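Local coordinates for flavoprotein (Thermotoga maritima, PDB 5V8S) that probably works as an oxidoreductase that passes electrons from an FMN-binding flavodoxin-like domain to a di-iron site in a metallo-beta-lactamase-like domain, at residues Q249-L252 / N253-S257; L337-F340 / T341-I345. The protein carries 1 engineered substitution. All blocks are in the same frame, centred on the assembly; numbering follows the deposited sequence. Where two conformers were deposited one is given.

Interaction 1. Residues Q249-L252 / N253-S257; sequences QRLL and NHYVS
N253 meets Q249 one helical turn earlier through both backbone and side chain. Its backbone N donates to Q249 O at 2.8 Å, and its side-chain OD1 accepts a bond from Q249 NE2 at 3.1 Å. The side-chain bond is nearly straight at the hydrogen. OD1 lies in the amide plane of Q249, but NE2 approaches from above the carbonyl plane of N253, 50° out of it, and the two amide planes are turned 53° against each other. Q249 reaches this position by folding at its second torsion (chi2 55°), which swings the amide forward along the helix; both residues sit on its exposed side.

H254 continues the backbone pattern with N to R250 O at 3.0 Å. Its imidazole reaches toward helix 196-214, where NE2 is hydrogen-bonded to T207 OG1, while the extended R250 forms a salt bridge with E196. At Y255 the amide N binds L251 O at 2.9 Å, and the same carbonyl oxygen lies at the edge of the phenol ring. L251 runs alongside that ring, its CD1 3.9 Å from Y255 CE1, and the hydroxyl OH is bonded to G183 O. V256 N closes the series on L252 O at 3.0 Å, with CG2 beside the same oxygen.

This amphipathic helix, 248-260, rests with R250 and Y255 against helix 196-214, with V256 against helix 218-228, and with L251 and L252 on L236 of strand 235-238.

Interaction 2. Residues L337-F340 / T341-I345; sequences LMRF and TLLEI
T341 grips the carbonyl oxygen of L337 twice: OG1 and the backbone N each donate to L337 O at 2.9 Å, arriving from opposite faces of the carbonyl plane. The hydroxyl can do this because OG1 stands beside its own backbone N (chi1 -62°), which turns it back over the preceding turn and satisfies it within the helix. Further backbone bonds follow from L342 N to M338 O (2.9 Å), L343 N to R339 O (2.8 Å) and E344 N to F340 O (2.9 Å).

The charged ends of R339 and E344 reach across to the second subunit. R339 NH2 forms a salt bridge with E344 OE2 of the second subunit, and E344 OE2 forms one with R339 NH2 of that subunit. Within the helix, E344 CG lies over one face of the F340 ring in a CH-pi contact, 4.0 Å from the centroid and displaced toward the rim, with the carboxylate plane tilted 37° to the ring. R339 and L343 run side by side, the arginine CG 3.9 Å from L343 CD1.

On the inward side M338 and I345 meet I271 of strand 267-273. Helix 336-348 is the connection of a beta-alpha-beta unit between parallel strands 322-327 and 354-360, as in the flavodoxin fold, and here one flank of it also forms part of the dimer interface.

In the fold
Interactions 1 and 2 are local contacts within single helices, in two different domains of the chain and on opposite sides of its centre. Their centres are 27 Å apart and their nearest atoms about 14 Å, so they do not touch. Interaction 1 lies on the di-iron side, with the side chain of Y255 about 9 Å from the bound mu-oxo-diiron; none of its residues belongs to that pocket, which is formed by H97, E99, D101, the engineered D102, H163, D180 and H240. Interaction 2 belongs to the flavodoxin-like domain and faces the second subunit, whereas 249-257 is touched by no other protein chain of the assembly.

Interaction 1. Residues Q249-L252 / N253-S257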
loop_
_atom_site.group_PDB
_atom_site.type_symbol
_atom_site.label_atom_id
_atom_site.label_comp_id
_atom_site.label_asym_id
_atom_site.label_seq_id
_atom_site.Cartn_x
_atom_site.Cartn_y
_atom_site.Cartn_z
ATOM N N GLN A 249 -30.010 -6.139 -19.470
ATOM C CA GLN A 249 -30.228 -4.737 -19.133
ATOM C C GLN A 249 -29.974 -4.486 -17.655
ATOM O O GLN A 249 -29.573 -3.381 -17.274
ATOM C CB GLN A 249 -31.642 -4.287 -19.517
ATOM C CG GLN A 249 -31.807 -2.771 -19.554
ATOM C CD GLN A 249 -30.799 -2.076 -20.474
ATOM O OE1 GLN A 249 -30.615 -2.461 -21.634
ATOM N NE2 GLN A 249 -30.152 -1.040 -19.957
ATOM N N ARG A 250 -30.167 -5.502 -16.813
ATOM C CA ARG A 250 -29.884 -5.331 -15.390
ATOM C C ARG A 250 -28.409 -5.021 -15.180
ATOM O O ARG A 250 -28.049 -4.190 -14.334
ATOM C CB ARG A 250 -30.266 -6.599 -14.628
ATOM C CG ARG A 250 -30.094 -6.505 -13.127
ATOM C CD ARG A 250 -30.580 -7.791 -12.472
ATOM N NE ARG A 250 -30.453 -7.780 -11.025
ATOM C CZ ARG A 250 -30.837 -8.777 -10.240
ATOM N NH1 ARG A 250 -31.392 -9.864 -10.760
ATOM N NH2 ARG A 250 -30.673 -8.684 -8.926
ATOM N N LEU A 251 -27.546 -5.693 -15.935
ATOM C CA LEU A 251 -26.119 -5.446 -15.827
ATOM C C LEU A 251 -25.763 -4.071 -16.377
ATOM O O LEU A 251 -24.968 -3.341 -15.769
ATOM C CB LEU A 251 -25.352 -6.552 -16.549
ATOM C CG LEU A 251 -23.848 -6.315 -16.671
ATOM C CD1 LEU A 251 -23.153 -6.488 -15.329
ATOM C CD2 LEU A 251 -23.246 -7.224 -17.693
ATOM N N LEU A 252 -26.334 -3.695 -17.526
ATOM C CA LEU A 252 -26.051 -2.369 -18.068
ATOM C C LEU A 252 -26.518 -1.274 -17.110
ATOM O O LEU A 252 -25.813 -0.276 -16.908
ATOM C CB LEU A 252 -26.657 -2.228 -19.469
ATOM C CG LEU A 252 -26.006 -3.196 -20.483
ATOM C CD1 LEU A 252 -26.744 -3.194 -21.832
ATOM C CD2 LEU A 252 -24.505 -2.935 -20.695
ATOM N N ASN A 253 -27.699 -1.444 -16.500
ATOM C CA ASN A 253 -28.168 -0.454 -15.533
ATOM C C ASN A 253 -27.227 -0.374 -14.339
ATOM O O ASN A 253 -27.012 0.709 -13.794
ATOM C CB ASN A 253 -29.583 -0.778 -15.044
ATOM C CG ASN A 253 -30.632 -0.631 -16.113
ATOM O OD1 ASN A 253 -30.447 0.067 -17.108
ATOM N ND2 ASN A 253 -31.752 -1.287 -15.904
ATOM N N HIS A 254 -26.678 -1.515 -13.910
ATOM C CA HIS A 254 -25.730 -1.504 -12.801
ATOM C C HIS A 254 -24.465 -0.737 -13.172
ATOM O O HIS A 254 -23.979 0.081 -12.385
ATOM C CB HIS A 254 -25.390 -2.932 -12.373
ATOM C CG HIS A 254 -24.533 -3.008 -11.151
ATOM N ND1 HIS A 254 -25.042 -2.825 -9.887
ATOM C CD2 HIS A 254 -23.206 -3.222 -10.999
ATOM C CE1 HIS A 254 -24.064 -2.930 -9.003
ATOM N NE2 HIS A 254 -22.943 -3.181 -9.649
ATOM N N TYR A 255 -23.932 -0.974 -14.377
ATOM C CA TYR A 255 -22.752 -0.228 -14.824
ATOM C C TYR A 255 -23.031 1.270 -14.797
ATOM O O TYR A 255 -22.217 2.058 -14.320
ATOM C CB TYR A 255 -22.333 -0.682 -16.238
ATOM C CG TYR A 255 -21.186 -1.651 -16.228
ATOM C CD1 TYR A 255 -21.343 -2.940 -15.724
ATOM C CD2 TYR A 255 -19.931 -1.264 -16.670
ATOM C CE1 TYR A 255 -20.281 -3.821 -15.665
ATOM C CE2 TYR A 255 -18.864 -2.133 -16.613
ATOM C CZ TYR A 255 -19.032 -3.404 -16.111
ATOM O OH TYR A 255 -17.933 -4.236 -16.058
ATOM N N VAL A 256 -24.206 1.677 -15.273
ATOM C CA VAL A 256 -24.548 3.097 -15.309
ATOM C C VAL A 256 -24.725 3.648 -13.898
ATOM O O VAL A 256 -24.268 4.758 -13.589
ATOM C CB VAL A 256 -25.798 3.313 -16.185
ATOM C CG1 VAL A 256 -26.332 4.726 -16.023
ATOM C CG2 VAL A 256 -25.459 3.058 -17.626
ATOM N N SER A 257 -25.382 2.888 -13.020
ATOM C CA SER A 257 -25.574 3.334 -11.642
ATOM C C SER A 257 -24.244 3.541 -10.924
ATOM O O SER A 257 -24.064 4.524 -10.192
ATOM C CB SER A 257 -26.414 2.301 -10.893
ATOM O OG SER A 257 -26.608 2.711 -9.565
#

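Interaction 2. Residues L337-F340 / T341-I345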
loop_
_atom_site.group_PDB
_atom_site.type_symbol
_atom_site.label_atom_id
_atom_site.label_comp_id
_atom_site.label_asym_id
_atom_site.label_seq_id
_atom_site.Cartn_x
_atom_site.Cartn_y
_atom_site.Cartn_z
ATOM N N LEU A 337 -0.438 5.262 4.011
ATOM C CA LEU A 337 -1.587 4.471 3.589
ATOM C C LEU A 337 -2.788 5.352 3.279
ATOM O O LEU A 337 -3.520 5.091 2.320
ATOM C CB LEU A 337 -1.937 3.420 4.633
ATOM C CG LEU A 337 -0.988 2.229 4.621
ATOM C CD1 LEU A 337 -0.951 1.516 5.927
ATOM C CD2 LEU A 337 -1.462 1.270 3.533
ATOM N N MET A 338 -3.015 6.396 4.070
ATOM C CA MET A 338 -4.106 7.313 3.755
ATOM C C MET A 338 -3.778 8.163 2.529
ATOM O O MET A 338 -4.689 8.541 1.780
ATOM C CB MET A 338 -4.495 8.150 4.979
ATOM C CG MET A 338 -5.146 7.325 6.094
ATOM S SD MET A 338 -6.811 6.696 5.756
ATOM C CE MET A 338 -7.786 8.195 5.834
ATOM N N ARG A 339 -2.493 8.434 2.269
ATOM C CA ARG A 339 -2.146 9.064 0.999
ATOM C C ARG A 339 -2.488 8.142 -0.170
ATOM O O ARG A 339 -3.151 8.557 -1.131
ATOM C CB ARG A 339 -0.665 9.438 0.956
ATOM C CG ARG A 339 -0.304 10.207 -0.306
ATOM C CD ARG A 339 1.198 10.286 -0.518
ATOM N NE ARG A 339 1.778 8.970 -0.751
ATOM C CZ ARG A 339 2.743 8.408 -0.027
ATOM N NH1 ARG A 339 3.270 9.041 1.007
ATOM N NH2 ARG A 339 3.179 7.201 -0.342
ATOM N N PHE A 340 -2.044 6.884 -0.101
ATOM C CA PHE A 340 -2.313 5.945 -1.187
ATOM C C PHE A 340 -3.812 5.815 -1.411
ATOM O O PHE A 340 -4.285 5.849 -2.547
ATOM C CB PHE A 340 -1.697 4.580 -0.859
ATOM C CG PHE A 340 -1.859 3.550 -1.948
ATOM C CD1 PHE A 340 -0.949 3.469 -2.981
ATOM C CD2 PHE A 340 -2.922 2.663 -1.940
ATOM C CE1 PHE A 340 -1.090 2.526 -3.982
ATOM C CE2 PHE A 340 -3.056 1.728 -2.941
ATOM C CZ PHE A 340 -2.133 1.652 -3.951
ATOM N N THR A 341 -4.565 5.664 -0.326
ATOM C CA THR A 341 -6.013 5.499 -0.425
ATOM C C THR A 341 -6.663 6.724 -1.059
ATOM O O THR A 341 -7.481 6.594 -1.974
ATOM C CB THR A 341 -6.592 5.219 0.958
ATOM O OG1 THR A 341 -6.047 4.004 1.451
ATOM C CG2 THR A 341 -8.145 5.077 0.903
ATOM N N LEU A 342 -6.311 7.922 -0.579
ATOM C CA LEU A 342 -6.880 9.149 -1.135
ATOM C C LEU A 342 -6.528 9.306 -2.609
ATOM O O LEU A 342 -7.383 9.680 -3.423
ATOM C CB LEU A 342 -6.388 10.363 -0.348
ATOM C CG LEU A 342 -6.943 10.478 1.071
ATOM C CD1 LEU A 342 -6.270 11.614 1.812
ATOM C CD2 LEU A 342 -8.443 10.665 1.077
ATOM N N LEU A 343 -5.272 9.031 -2.972
ATOM C CA LEU A 343 -4.900 9.161 -4.379
ATOM C C LEU A 343 -5.659 8.171 -5.251
ATOM O O LEU A 343 -6.048 8.509 -6.367
ATOM C CB LEU A 343 -3.394 8.991 -4.569
ATOM C CG LEU A 343 -2.514 10.108 -4.018
ATOM C CD1 LEU A 343 -1.031 9.754 -4.157
ATOM C CD2 LEU A 343 -2.789 11.401 -4.736
ATOM N N GLU A 344 -5.882 6.945 -4.762
ATOM C CA GLU A 344 -6.651 5.991 -5.555
ATOM C C GLU A 344 -8.131 6.343 -5.609
ATOM O O GLU A 344 -8.773 6.086 -6.634
ATOM C CB GLU A 344 -6.441 4.562 -5.072
ATOM C CG GLU A 344 -5.003 4.076 -5.233
ATOM C CD GLU A 344 -4.476 4.271 -6.616
ATOM O OE1 GLU A 344 -5.208 3.986 -7.586
ATOM O OE2 GLU A 344 -3.319 4.712 -6.734
ATOM N N ILE A 345 -8.702 6.890 -4.523
ATOM C CA ILE A 345 -10.089 7.357 -4.589
ATOM C C ILE A 345 -10.220 8.460 -5.627
ATOM O O ILE A 345 -11.155 8.461 -6.439
ATOM C CB ILE A 345 -10.571 7.817 -3.194
ATOM C CG1 ILE A 345 -10.763 6.607 -2.294
ATOM C CG2 ILE A 345 -11.885 8.659 -3.303
ATOM C CD1 ILE A 345 -10.945 6.965 -0.830
#